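Local coordinates for protein nicotinamide-nucleotide adenylyltransferase NadR family / Ribosylnicotinamide kinase (Lactococcus lactis subsp. cremoris, PDB 6GYE) that binds nicotinamide riboside and probably phosphorylates it, and may also adenylylate the resulting mononucleotide on the way to NAD+, at residues I16-G21 and L45-G50; V119-G124 and Y143-A148; T184-A189 and D259-V264; I297-P302 and E326-L331. One frame throughout, in Å; residues are numbered along the deposited sequence.

Interaction 1 (I16-G21 and L45-G50); sequences IGIYFG and LLVVSG
Ile18 to Gly21 pair in order with Leu45 to Val48 as parallel neighbours in a Rossmann-like sheet. The two strands and helix 28-40 between them form a beta-alpha-beta unit. Strand axes pass 4.7 Å apart at an angle of 25°. Five backbone hydrogen bonds alternate in direction. They begin with Leu45 N to Gly17 O at 2.8 Å and end with Ser49 N to Gly21 O at 3.1 Å. The shortest joins Val47 N to Tyr19 O at 2.7 Å. The bond from Gly21 N to Val47 O is the most bent of the five.

Side chains leave the sheet on two faces. Ile18, Phe20, Leu45 and Val47 share one. Ile18 CG2 meets Val47 CG2 at 4.0 Å, the two side chains slanting across each other. Phe20 lies alongside Val47 and points the same way. Its CG sits beside the backbone N (chi1 -67°), which sets CD1 against Val47 CB at 3.8 Å and CE1 against CG1. Replacing Phe20 with a serine would probably leave Val47 CB and CG1 without their aromatic neighbour and open a gap over this end of the strand pair. Phe121 of the next strand also touches the Phe20 ring.

Tyr19 and Leu46 occupy the other face, beneath helix 28-40. The Tyr19 ring extends toward this helix, where its OH is hydrogen-bonded to Gln33 OE1. Leu46 CD2 meets the root of the side chain, 3.7 Å from Tyr19 CB, and also nears ring atom CD1.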
loop_
_atom_site.group_PDB
_atom_site.type_symbol
_atom_site.label_atom_id
_atom_site.label_comp_id
_atom_site.label_asym_id
_atom_site.label_seq_id
_atom_site.Cartn_x
_atom_site.Cartn_y
_atom_site.Cartn_z
ATOM N N ILE A 16 -21.073 -11.316 -23.648
ATOM C CA ILE A 16 -20.523 -10.557 -22.529
ATOM C C ILE A 16 -20.449 -11.463 -21.307
ATOM O O ILE A 16 -21.439 -12.119 -20.955
ATOM C CB ILE A 16 -21.379 -9.318 -22.213
ATOM C CG1 ILE A 16 -21.576 -8.432 -23.461
ATOM C CG2 ILE A 16 -20.803 -8.593 -21.009
ATOM C CD1 ILE A 16 -20.301 -7.943 -24.126
ATOM N N GLY A 17 -19.293 -11.481 -20.648
ATOM C CA GLY A 17 -19.111 -12.202 -19.397
ATOM C C GLY A 17 -19.089 -11.237 -18.224
ATOM O O GLY A 17 -18.514 -10.151 -18.314
ATOM N N ILE A 18 -19.712 -11.642 -17.126
ATOM C CA ILE A 18 -19.786 -10.841 -15.910
ATOM C C ILE A 18 -19.009 -11.590 -14.842
ATOM O O ILE A 18 -19.355 -12.730 -14.491
ATOM C CB ILE A 18 -21.237 -10.578 -15.461
ATOM C CG1 ILE A 18 -21.961 -9.513 -16.297
ATOM C CG2 ILE A 18 -21.247 -10.014 -14.059
ATOM C CD1 ILE A 18 -21.811 -9.544 -17.771
ATOM N N TYR A 19 -17.963 -10.956 -14.319
ATOM C CA TYR A 19 -17.077 -11.582 -13.345
ATOM C C TYR A 19 -17.112 -10.755 -12.073
ATOM O O TYR A 19 -16.909 -9.538 -12.122
ATOM C CB TYR A 19 -15.644 -11.701 -13.886
ATOM C CG TYR A 19 -14.693 -12.455 -12.989
ATOM C CD1 TYR A 19 -14.026 -11.819 -11.949
ATOM C CD2 TYR A 19 -14.451 -13.801 -13.190
ATOM C CE1 TYR A 19 -13.164 -12.521 -11.129
ATOM C CE2 TYR A 19 -13.603 -14.496 -12.386
ATOM C CZ TYR A 19 -12.961 -13.866 -11.351
ATOM O OH TYR A 19 -12.096 -14.600 -10.548
ATOM N N PHE A 20 -17.400 -11.414 -10.950
ATOM C CA PHE A 20 -17.596 -10.778 -9.654
ATOM C C PHE A 20 -16.389 -10.956 -8.755
ATOM O O PHE A 20 -15.669 -11.955 -8.843
ATOM C CB PHE A 20 -18.787 -11.379 -8.911
ATOM C CG PHE A 20 -20.104 -11.122 -9.539
ATOM C CD1 PHE A 20 -20.815 -9.985 -9.224
ATOM C CD2 PHE A 20 -20.668 -12.045 -10.396
ATOM C CE1 PHE A 20 -22.065 -9.761 -9.769
ATOM C CE2 PHE A 20 -21.924 -11.827 -10.953
ATOM C CZ PHE A 20 -22.619 -10.690 -10.635
ATOM N N GLY A 21 -16.212 -10.005 -7.845
ATOM C CA GLY A 21 -15.259 -10.183 -6.760
ATOM C C GLY A 21 -15.332 -9.007 -5.812
ATOM O O GLY A 21 -15.895 -7.959 -6.140
ATOM N N LEU A 45 -17.312 -7.666 -18.172
ATOM C CA LEU A 45 -17.581 -6.652 -17.161
ATOM C C LEU A 45 -17.149 -7.199 -15.801
ATOM O O LEU A 45 -17.693 -8.211 -15.340
ATOM C CB LEU A 45 -19.062 -6.287 -17.147
ATOM C CG LEU A 45 -19.480 -5.153 -16.209
ATOM C CD1 LEU A 45 -18.763 -3.866 -16.579
ATOM C CD2 LEU A 45 -20.977 -4.942 -16.249
ATOM N N LEU A 46 -16.153 -6.558 -15.178
ATOM C CA LEU A 46 -15.745 -6.911 -13.825
ATOM C C LEU A 46 -16.610 -6.156 -12.835
ATOM O O LEU A 46 -16.737 -4.934 -12.932
ATOM C CB LEU A 46 -14.280 -6.584 -13.560
ATOM C CG LEU A 46 -13.227 -7.253 -14.433
ATOM C CD1 LEU A 46 -11.813 -6.909 -13.926
ATOM C CD2 LEU A 46 -13.469 -8.762 -14.506
ATOM N N VAL A 47 -17.232 -6.875 -11.904
ATOM C CA VAL A 47 -18.072 -6.225 -10.907
ATOM C C VAL A 47 -17.369 -6.286 -9.558
ATOM O O VAL A 47 -17.139 -7.369 -9.016
ATOM C CB VAL A 47 -19.476 -6.831 -10.849
ATOM C CG1 VAL A 47 -20.271 -6.179 -9.738
ATOM C CG2 VAL A 47 -20.182 -6.598 -12.171
ATOM N N VAL A 48 -16.989 -5.118 -9.045
ATOM C CA VAL A 48 -16.433 -4.980 -7.705
ATOM C C VAL A 48 -17.594 -4.698 -6.777
ATOM O O VAL A 48 -18.240 -3.649 -6.902
ATOM C CB VAL A 48 -15.423 -3.825 -7.623
ATOM C CG1 VAL A 48 -14.606 -3.944 -6.350
ATOM C CG2 VAL A 48 -14.563 -3.749 -8.854
ATOM N N SER A 49 -17.866 -5.612 -5.852
ATOM C CA SER A 49 -18.949 -5.391 -4.906
ATOM C C SER A 49 -18.382 -5.015 -3.541
ATOM O O SER A 49 -17.232 -5.329 -3.214
ATOM C CB SER A 49 -19.849 -6.627 -4.807
ATOM O OG SER A 49 -19.097 -7.755 -4.425
ATOM N N GLY A 50 -19.190 -4.299 -2.766
ATOM C CA GLY A 50 -18.754 -3.854 -1.453
ATOM C C GLY A 50 -19.835 -3.055 -0.757
ATOM O O GLY A 50 -20.870 -2.710 -1.340
#

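Interaction 2 (V119-G124 and Y143-A148); sequences VTFYVG and YAVEIA
Val119 to Val123 run parallel to Tyr143 to Ile147 at the edge of the Rossmann-like sheet, where strand 142-147 is the outermost. With helix 126-133 the two strands make a beta-alpha-beta unit. Their axes come within 4.6 Å and diverge by 24°.

All five hydrogen bonds between the segments join backbone atoms, and they alternate along the pair. Phe121 is held through both its backbone N and its O: the N donates to Ala144 O at 2.9 Å, and the O accepts from Glu146 N at 2.7 Å. The last bond, Ala148 N to Val123 O, measures 2.8 Å and carries the pairing just past the strand ends.

Apolar contacts gather on the face of Val119, Phe121, Val123, Tyr143 and Val145. Tyr143 brings CD1 between two residues, both placed obliquely to its ring. CD1 meets Val119 CB at 3.6 Å and Phe121 CE2 at 3.7 Å. Helices pack on this cluster, with Leu104 and Leu132 against Phe121. Tyr143 OH is hydrogen-bonded to Asp139 and Asn141, and Phe105 meets the ring edge-to-face.

Polar and mixed contacts lie on the other face, around Thr120, Tyr122 and Glu146. Glu146 has CG anti to its backbone N (chi1 172°) and an extended chain, which carries the carboxylate alongside Tyr122. Thr120 CG2 lies above one face of the Tyr122 ring, offset toward its rim, and also touches Glu146 OE1. The carboxylate is steeply turned against the ring, and Glu146 OE2 meets the ring edge at Tyr122 CE1, 3.5 Å away.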
loop_
_atom_site.group_PDB
_atom_site.type_symbol
_atom_site.label_atom_id
_atom_site.label_comp_id
_atom_site.label_asym_id
_atom_site.label_seq_id
_atom_site.Cartn_x
_atom_site.Cartn_y
_atom_site.Cartn_z
ATOM N N VAL A 119 -25.437 -12.976 -22.268
ATOM C CA VAL A 119 -24.692 -12.671 -21.058
ATOM C C VAL A 119 -24.545 -13.925 -20.210
ATOM O O VAL A 119 -25.505 -14.690 -20.036
ATOM C CB VAL A 119 -25.388 -11.554 -20.262
ATOM C CG1 VAL A 119 -24.659 -11.317 -18.953
ATOM C CG2 VAL A 119 -25.418 -10.281 -21.076
ATOM N N THR A 120 -23.337 -14.131 -19.679
ATOM C CA THR A 120 -23.030 -15.227 -18.766
ATOM C C THR A 120 -22.503 -14.664 -17.448
ATOM O O THR A 120 -21.520 -13.921 -17.437
ATOM C CB THR A 120 -22.015 -16.193 -19.385
ATOM O OG1 THR A 120 -22.506 -16.657 -20.642
ATOM C CG2 THR A 120 -21.765 -17.386 -18.471
ATOM N N PHE A 121 -23.156 -15.023 -16.346
ATOM C CA PHE A 121 -22.687 -14.701 -15.001
ATOM C C PHE A 121 -21.776 -15.815 -14.479
ATOM O O PHE A 121 -22.178 -16.980 -14.446
ATOM C CB PHE A 121 -23.882 -14.527 -14.057
ATOM C CG PHE A 121 -24.709 -13.297 -14.319
ATOM C CD1 PHE A 121 -24.298 -12.058 -13.859
ATOM C CD2 PHE A 121 -25.904 -13.384 -15.013
ATOM C CE1 PHE A 121 -25.057 -10.932 -14.096
ATOM C CE2 PHE A 121 -26.678 -12.251 -15.254
ATOM C CZ PHE A 121 -26.258 -11.034 -14.794
ATOM N N TYR A 122 -20.563 -15.462 -14.053
ATOM C CA TYR A 122 -19.659 -16.408 -13.394
ATOM C C TYR A 122 -19.800 -16.215 -11.888
ATOM O O TYR A 122 -19.384 -15.191 -11.348
ATOM C CB TYR A 122 -18.215 -16.223 -13.874
ATOM C CG TYR A 122 -18.111 -16.427 -15.380
ATOM C CD1 TYR A 122 -17.905 -17.696 -15.927
ATOM C CD2 TYR A 122 -18.284 -15.356 -16.262
ATOM C CE1 TYR A 122 -17.852 -17.891 -17.308
ATOM C CE2 TYR A 122 -18.230 -15.544 -17.641
ATOM C CZ TYR A 122 -18.011 -16.810 -18.160
ATOM O OH TYR A 122 -17.969 -16.979 -19.532
ATOM N N VAL A 123 -20.377 -17.213 -11.219
ATOM C CA VAL A 123 -20.857 -17.113 -9.844
ATOM C C VAL A 123 -20.235 -18.219 -9.007
ATOM O O VAL A 123 -20.155 -19.368 -9.450
ATOM C CB VAL A 123 -22.398 -17.196 -9.797
ATOM C CG1 VAL A 123 -22.898 -17.355 -8.377
ATOM C CG2 VAL A 123 -22.992 -15.952 -10.423
ATOM N N GLY A 124 -19.820 -17.879 -7.787
ATOM C CA GLY A 124 -19.087 -18.813 -6.953
ATOM C C GLY A 124 -19.791 -19.436 -5.760
ATOM O O GLY A 124 -19.209 -20.302 -5.103
ATOM N N TYR A 143 -29.696 -14.662 -20.917
ATOM C CA TYR A 143 -28.922 -14.780 -19.694
ATOM C C TYR A 143 -28.678 -16.225 -19.317
ATOM O O TYR A 143 -29.563 -17.075 -19.451
ATOM C CB TYR A 143 -29.617 -14.094 -18.530
ATOM C CG TYR A 143 -29.635 -12.606 -18.669
ATOM C CD1 TYR A 143 -28.479 -11.865 -18.425
ATOM C CD2 TYR A 143 -30.792 -11.932 -19.051
ATOM C CE1 TYR A 143 -28.469 -10.493 -18.549
ATOM C CE2 TYR A 143 -30.797 -10.547 -19.176
ATOM C CZ TYR A 143 -29.623 -9.836 -18.925
ATOM O OH TYR A 143 -29.587 -8.469 -19.045
ATOM N N ALA A 144 -27.472 -16.484 -18.827
ATOM C CA ALA A 144 -27.115 -17.771 -18.268
ATOM C C ALA A 144 -26.240 -17.512 -17.051
ATOM O O ALA A 144 -25.485 -16.538 -17.002
ATOM C CB ALA A 144 -26.386 -18.664 -19.290
ATOM N N VAL A 145 -26.352 -18.391 -16.068
ATOM C CA VAL A 145 -25.537 -18.345 -14.867
ATOM C C VAL A 145 -24.687 -19.598 -14.881
ATOM O O VAL A 145 -25.200 -20.695 -15.124
ATOM C CB VAL A 145 -26.393 -18.255 -13.591
ATOM C CG1 VAL A 145 -25.548 -18.523 -12.370
ATOM C CG2 VAL A 145 -27.020 -16.891 -13.489
ATOM N N GLU A 146 -23.400 -19.430 -14.660
ATOM C CA GLU A 146 -22.434 -20.513 -14.679
ATOM C C GLU A 146 -21.697 -20.532 -13.350
ATOM O O GLU A 146 -21.115 -19.523 -12.942
ATOM C CB GLU A 146 -21.455 -20.285 -15.844
ATOM C CG GLU A 146 -20.259 -21.199 -15.944
ATOM C CD GLU A 146 -19.535 -21.066 -17.290
ATOM O OE1 GLU A 146 -20.202 -20.718 -18.298
ATOM O OE2 GLU A 146 -18.301 -21.320 -17.337
ATOM N N ILE A 147 -21.695 -21.677 -12.699
ATOM C CA ILE A 147 -21.042 -21.817 -11.407
ATOM C C ILE A 147 -19.566 -22.075 -11.647
ATOM O O ILE A 147 -19.194 -22.964 -12.423
ATOM C CB ILE A 147 -21.686 -22.952 -10.591
ATOM C CG1 ILE A 147 -23.131 -22.597 -10.244
ATOM C CG2 ILE A 147 -20.840 -23.311 -9.373
ATOM C CD1 ILE A 147 -24.031 -23.760 -10.274
ATOM N N ALA A 148 -18.726 -21.264 -11.025
ATOM C CA ALA A 148 -17.286 -21.437 -11.065
ATOM C C ALA A 148 -16.809 -21.734 -9.655
ATOM O O ALA A 148 -17.322 -21.172 -8.686
ATOM C CB ALA A 148 -16.590 -20.189 -11.607
#

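Interaction 3 (T184-A189 and D259-V264); sequences TVMGSA and DTDAIV
Met186 slants across Asp261 and Val264 where a strand of the P-loop NTPase fold meets the start of helix 262-272. Its CG stands beside the backbone N (chi1 -58°), and the chain is extended from there. CG rests on Val264 CG2 at 3.6 Å. Further out, the CE methyl reaches the Asp261 carboxylate, 3.3 Å from OD1. Thr184 crosses Asp261 at about a right angle, with its CG2 near Asp261 CB.

Asp261 is the N-cap of the helix. Its OD1 accepts from Val264 N at 3.1 Å, from above the carboxylate plane. A weak bond of 3.4 Å joins Ile263 N to OD2. With an alanine in place of Asp261, the amides of Ile263 and Val264 would probably lose their cap, and a gap would open beside the Met186 methyl.

Backbones meet once, through Thr260 N and Val185 O at 2.9 Å. Asp259 forms a salt bridge with Lys193 and a hydrogen bond with Thr194 of the probable Walker A loop, consistent with a Walker B-like position. Asp261 OD2 also lies close to Glu292 OE1, a like charge. The capping amides at the helix start would probably ease this crowding.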
loop_
_atom_site.group_PDB
_atom_site.type_symbol
_atom_site.label_atom_id
_atom_site.label_comp_id
_atom_site.label_asym_id
_atom_site.label_seq_id
_atom_site.Cartn_x
_atom_site.Cartn_y
_atom_site.Cartn_z
ATOM N N THR A 184 11.995 2.115 8.979
ATOM C CA THR A 184 12.587 3.442 8.861
ATOM C C THR A 184 13.707 3.594 9.878
ATOM O O THR A 184 13.526 3.270 11.055
ATOM C CB THR A 184 11.535 4.538 9.071
ATOM O OG1 THR A 184 10.475 4.380 8.122
ATOM C CG2 THR A 184 12.166 5.917 8.887
ATOM N N VAL A 185 14.852 4.091 9.434
ATOM C CA VAL A 185 15.996 4.313 10.315
ATOM C C VAL A 185 16.095 5.800 10.630
ATOM O O VAL A 185 15.959 6.647 9.741
ATOM C CB VAL A 185 17.297 3.789 9.677
ATOM C CG1 VAL A 185 18.468 4.070 10.586
ATOM C CG2 VAL A 185 17.183 2.297 9.366
ATOM N N MET A 186 16.333 6.121 11.892
ATOM C CA MET A 186 16.381 7.497 12.376
ATOM C C MET A 186 17.607 7.697 13.263
ATOM O O MET A 186 17.996 6.798 14.017
ATOM C CB MET A 186 15.098 7.853 13.167
ATOM C CG MET A 186 13.785 7.689 12.386
ATOM S SD MET A 186 12.363 8.294 13.347
ATOM C CE MET A 186 11.003 7.893 12.235
ATOM N N GLY A 187 18.209 8.874 13.184
ATOM C CA GLY A 187 19.384 9.159 13.985
ATOM C C GLY A 187 20.035 10.448 13.542
ATOM O O GLY A 187 19.708 11.014 12.494
ATOM N N SER A 188 20.974 10.907 14.367
ATOM C CA SER A 188 21.745 12.107 14.057
ATOM C C SER A 188 22.622 11.868 12.831
ATOM O O SER A 188 22.818 10.738 12.380
ATOM C CB SER A 188 22.650 12.492 15.226
ATOM O OG SER A 188 21.959 12.460 16.462
ATOM N N ALA A 189 23.191 12.950 12.316
ATOM C CA ALA A 189 24.156 12.833 11.233
ATOM C C ALA A 189 25.457 12.203 11.726
ATOM O O ALA A 189 25.863 12.381 12.881
ATOM C CB ALA A 189 24.441 14.202 10.632
ATOM N N ASP A 259 15.722 5.643 4.772
ATOM C CA ASP A 259 16.768 6.411 5.452
ATOM C C ASP A 259 16.180 7.767 5.842
ATOM O O ASP A 259 16.214 8.737 5.068
ATOM C CB ASP A 259 17.995 6.564 4.557
ATOM C CG ASP A 259 19.239 6.996 5.338
ATOM O OD1 ASP A 259 19.086 7.379 6.518
ATOM O OD2 ASP A 259 20.365 6.925 4.790
ATOM N N THR A 260 15.627 7.823 7.061
ATOM C CA THR A 260 14.984 8.996 7.670
ATOM C C THR A 260 13.659 9.358 6.999
ATOM O O THR A 260 13.283 8.790 5.968
ATOM C CB THR A 260 15.908 10.239 7.698
ATOM O OG1 THR A 260 15.961 10.865 6.416
ATOM C CG2 THR A 260 17.309 9.890 8.133
ATOM N N ASP A 261 12.939 10.299 7.597
ATOM C CA ASP A 261 11.571 10.619 7.203
ATOM C C ASP A 261 11.265 12.051 7.660
ATOM O O ASP A 261 12.171 12.782 8.073
ATOM C CB ASP A 261 10.603 9.620 7.837
ATOM C CG ASP A 261 10.385 9.912 9.300
ATOM O OD1 ASP A 261 11.349 10.341 9.982
ATOM O OD2 ASP A 261 9.239 9.771 9.755
ATOM N N ALA A 262 9.976 12.425 7.665
ATOM C CA ALA A 262 9.627 13.801 8.021
ATOM C C ALA A 262 9.818 14.077 9.511
ATOM O O ALA A 262 10.145 15.213 9.889
ATOM C CB ALA A 262 8.190 14.119 7.590
ATOM N N ILE A 263 9.647 13.066 10.369
ATOM C CA ILE A 263 9.895 13.273 11.797
ATOM C C ILE A 263 11.343 13.689 12.029
ATOM O O ILE A 263 11.629 14.612 12.799
ATOM C CB ILE A 263 9.529 12.011 12.602
ATOM C CG1 ILE A 263 8.022 11.799 12.565
ATOM C CG2 ILE A 263 10.019 12.129 14.045
ATOM C CD1 ILE A 263 7.546 10.722 13.439
ATOM N N VAL A 264 12.282 13.000 11.379
ATOM C CA VAL A 264 13.688 13.378 11.487
ATOM C C VAL A 264 13.884 14.827 11.051
ATOM O O VAL A 264 14.522 15.621 11.753
ATOM C CB VAL A 264 14.569 12.411 10.675
ATOM C CG1 VAL A 264 15.990 12.961 10.529
ATOM C CG2 VAL A 264 14.584 11.053 11.347
#

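Interaction 4 (I297-P302 and E326-L331); sequences ILVIPP and ELMRQL
Val299 reaches from its strand to helix 320-333 and touches Leu327, Met328 and Leu331 of segment 326-331. His324 of the same helix also packs on it. Its CB points at the helix and lies 4.8 Å from Leu327 CD2. Two methyls continue from there. CG1 is anti to the backbone N (chi1 173°) and meets Leu327 CD2 at 4.0 Å, tip to tip. Met328 SD stands off the same methyl, 4.5 Å from Val299 CG1. The other methyl, CG2, lies beside the backbone N and turns to the next helical turn, where it meets Leu331 CD1 at 3.9 Å, again tip to tip. The fork of the valine thus spans two leucines four residues apart.

Ile297 adds one contact on the same side of the strand. Its CD1 lies 4.3 Å from Leu331 CD2. Leu331 therefore offers one methyl to each of the two strand residues. Leu327 and Leu331 also touch Met186 of the neighbouring strand, and Leu336 packs on Ile297 and Leu331.

No hydrogen bond joins the two segments. Three polar side chains of the helix, Glu326, Arg329 and Gln330, bond to one another. Arg329 grips Glu326 OE1 side-on with NE and NH2, the NE bond being 2.7 Å, within a salt bridge. Gln330 NE2 donates to the other oxygen, Glu326 OE2, at 2.9 Å.

The helix runs nearly antiparallel to the strand, at 160°, with axes 11.2 Å apart. Strand 296-300, helix 320-333 and parallel strand 340-342 follow in order, a beta-alpha-beta arrangement characteristic of the layered P-loop NTPase fold.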
loop_
_atom_site.group_PDB
_atom_site.type_symbol
_atom_site.label_atom_id
_atom_site.label_comp_id
_atom_site.label_asym_id
_atom_site.label_seq_id
_atom_site.Cartn_x
_atom_site.Cartn_y
_atom_site.Cartn_z
ATOM N N ILE A 297 10.685 1.164 13.562
ATOM C CA ILE A 297 11.504 2.367 13.584
ATOM C C ILE A 297 12.784 2.054 14.354
ATOM O O ILE A 297 12.749 1.816 15.569
ATOM C CB ILE A 297 10.749 3.545 14.215
ATOM C CG1 ILE A 297 9.523 3.897 13.363
ATOM C CG2 ILE A 297 11.665 4.767 14.367
ATOM C CD1 ILE A 297 8.489 4.767 14.100
ATOM N N LEU A 298 13.912 2.064 13.658
ATOM C CA LEU A 298 15.218 1.809 14.255
ATOM C C LEU A 298 15.896 3.137 14.576
ATOM O O LEU A 298 16.163 3.931 13.671
ATOM C CB LEU A 298 16.095 0.994 13.301
ATOM C CG LEU A 298 15.588 -0.425 13.048
ATOM C CD1 LEU A 298 16.356 -1.091 11.946
ATOM C CD2 LEU A 298 15.675 -1.255 14.310
ATOM N N VAL A 299 16.196 3.369 15.852
ATOM C CA VAL A 299 16.809 4.616 16.293
ATOM C C VAL A 299 18.256 4.325 16.657
ATOM O O VAL A 299 18.522 3.457 17.495
ATOM C CB VAL A 299 16.058 5.226 17.488
ATOM C CG1 VAL A 299 16.814 6.423 18.037
ATOM C CG2 VAL A 299 14.642 5.622 17.074
ATOM N N ILE A 300 19.190 5.046 16.041
ATOM C CA ILE A 300 20.606 4.947 16.391
ATOM C C ILE A 300 20.893 6.007 17.454
ATOM O O ILE A 300 20.885 7.206 17.135
ATOM C CB ILE A 300 21.503 5.132 15.165
ATOM C CG1 ILE A 300 21.153 4.105 14.083
ATOM C CG2 ILE A 300 22.967 5.052 15.578
ATOM C CD1 ILE A 300 21.995 4.254 12.804
ATOM N N PRO A 301 21.189 5.618 18.689
ATOM C CA PRO A 301 21.389 6.596 19.751
ATOM C C PRO A 301 22.804 7.134 19.720
ATOM O O PRO A 301 23.706 6.506 19.149
ATOM C CB PRO A 301 21.134 5.779 21.022
ATOM C CG PRO A 301 21.621 4.428 20.646
ATOM C CD PRO A 301 21.297 4.240 19.190
ATOM N N PRO A 302 23.037 8.302 20.309
ATOM C CA PRO A 302 24.394 8.858 20.310
ATOM C C PRO A 302 25.281 8.100 21.287
ATOM O O PRO A 302 24.959 7.978 22.469
ATOM C CB PRO A 302 24.173 10.310 20.744
ATOM C CG PRO A 302 22.948 10.230 21.612
ATOM C CD PRO A 302 22.061 9.228 20.911
ATOM N N GLU A 326 15.111 15.248 21.567
ATOM C CA GLU A 326 13.985 15.837 20.856
ATOM C C GLU A 326 13.303 14.799 19.976
ATOM O O GLU A 326 12.069 14.779 19.868
ATOM C CB GLU A 326 14.448 17.039 20.035
ATOM C CG GLU A 326 13.347 17.675 19.199
ATOM C CD GLU A 326 12.224 18.273 20.038
ATOM O OE1 GLU A 326 12.404 18.479 21.264
ATOM O OE2 GLU A 326 11.146 18.543 19.462
ATOM N N LEU A 327 14.090 13.914 19.363
ATOM C CA LEU A 327 13.515 12.848 18.551
ATOM C C LEU A 327 12.614 11.956 19.392
ATOM O O LEU A 327 11.478 11.651 19.002
ATOM C CB LEU A 327 14.623 12.025 17.893
ATOM C CG LEU A 327 14.196 10.751 17.141
ATOM C CD1 LEU A 327 13.311 11.045 15.926
ATOM C CD2 LEU A 327 15.396 9.931 16.722
ATOM N N MET A 328 13.099 11.540 20.566
ATOM C CA MET A 328 12.285 10.687 21.425
ATOM C C MET A 328 11.025 11.412 21.884
ATOM O O MET A 328 9.943 10.815 21.925
ATOM C CB MET A 328 13.104 10.190 22.615
ATOM C CG MET A 328 14.274 9.266 22.240
ATOM S SD MET A 328 13.905 7.887 21.105
ATOM C CE MET A 328 12.601 7.040 21.999
ATOM N N ARG A 329 11.136 12.697 22.228
ATOM C CA ARG A 329 9.938 13.481 22.535
ATOM C C ARG A 329 8.932 13.401 21.393
ATOM O O ARG A 329 7.739 13.167 21.609
ATOM C CB ARG A 329 10.277 14.951 22.780
ATOM C CG ARG A 329 10.416 15.388 24.210
ATOM C CD ARG A 329 10.613 16.900 24.272
ATOM N NE ARG A 329 11.846 17.373 23.640
ATOM C CZ ARG A 329 13.038 17.404 24.232
ATOM N NH1 ARG A 329 13.165 16.978 25.488
ATOM N NH2 ARG A 329 14.097 17.868 23.566
ATOM N N GLN A 330 9.400 13.610 20.161
ATOM C CA GLN A 330 8.480 13.660 19.033
ATOM C C GLN A 330 7.906 12.285 18.716
ATOM O O GLN A 330 6.708 12.165 18.437
ATOM C CB GLN A 330 9.170 14.277 17.814
ATOM C CG GLN A 330 9.553 15.756 18.031
ATOM C CD GLN A 330 9.741 16.520 16.720
ATOM O OE1 GLN A 330 9.191 16.138 15.686
ATOM N NE2 GLN A 330 10.516 17.604 16.763
ATOM N N LEU A 331 8.729 11.233 18.767
ATOM C CA LEU A 331 8.187 9.889 18.585
ATOM C C LEU A 331 7.110 9.592 19.626
ATOM O O LEU A 331 6.132 8.894 19.334
ATOM C CB LEU A 331 9.306 8.841 18.632
ATOM C CG LEU A 331 10.284 8.833 17.446
ATOM C CD1 LEU A 331 11.508 7.944 17.696
ATOM C CD2 LEU A 331 9.588 8.404 16.180
#

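In the fold
The four contacts form two touching pairs on opposite sides of the chain's centre. Interactions 1 and 2 belong to one parallel sheet and are joined where Ile18 bonds to Thr120 and Tyr122. Interaction 1 lies inside that sheet and is buried. Interaction 2 includes its edge strand and is partly exposed, with a polar face. Interactions 3 and 4 are both buried and share the second sheet, where Met186 and Leu298 are hydrogen-bonded neighbours. Backbone bonds dominate interactions 1 and 2. Interaction 3 combines one such bond with a helix cap beside the nicotinamide riboside pocket. Interaction 4 is purely apolar between strand and helix. Centres of interactions 1 and 3 are about 44 Å apart.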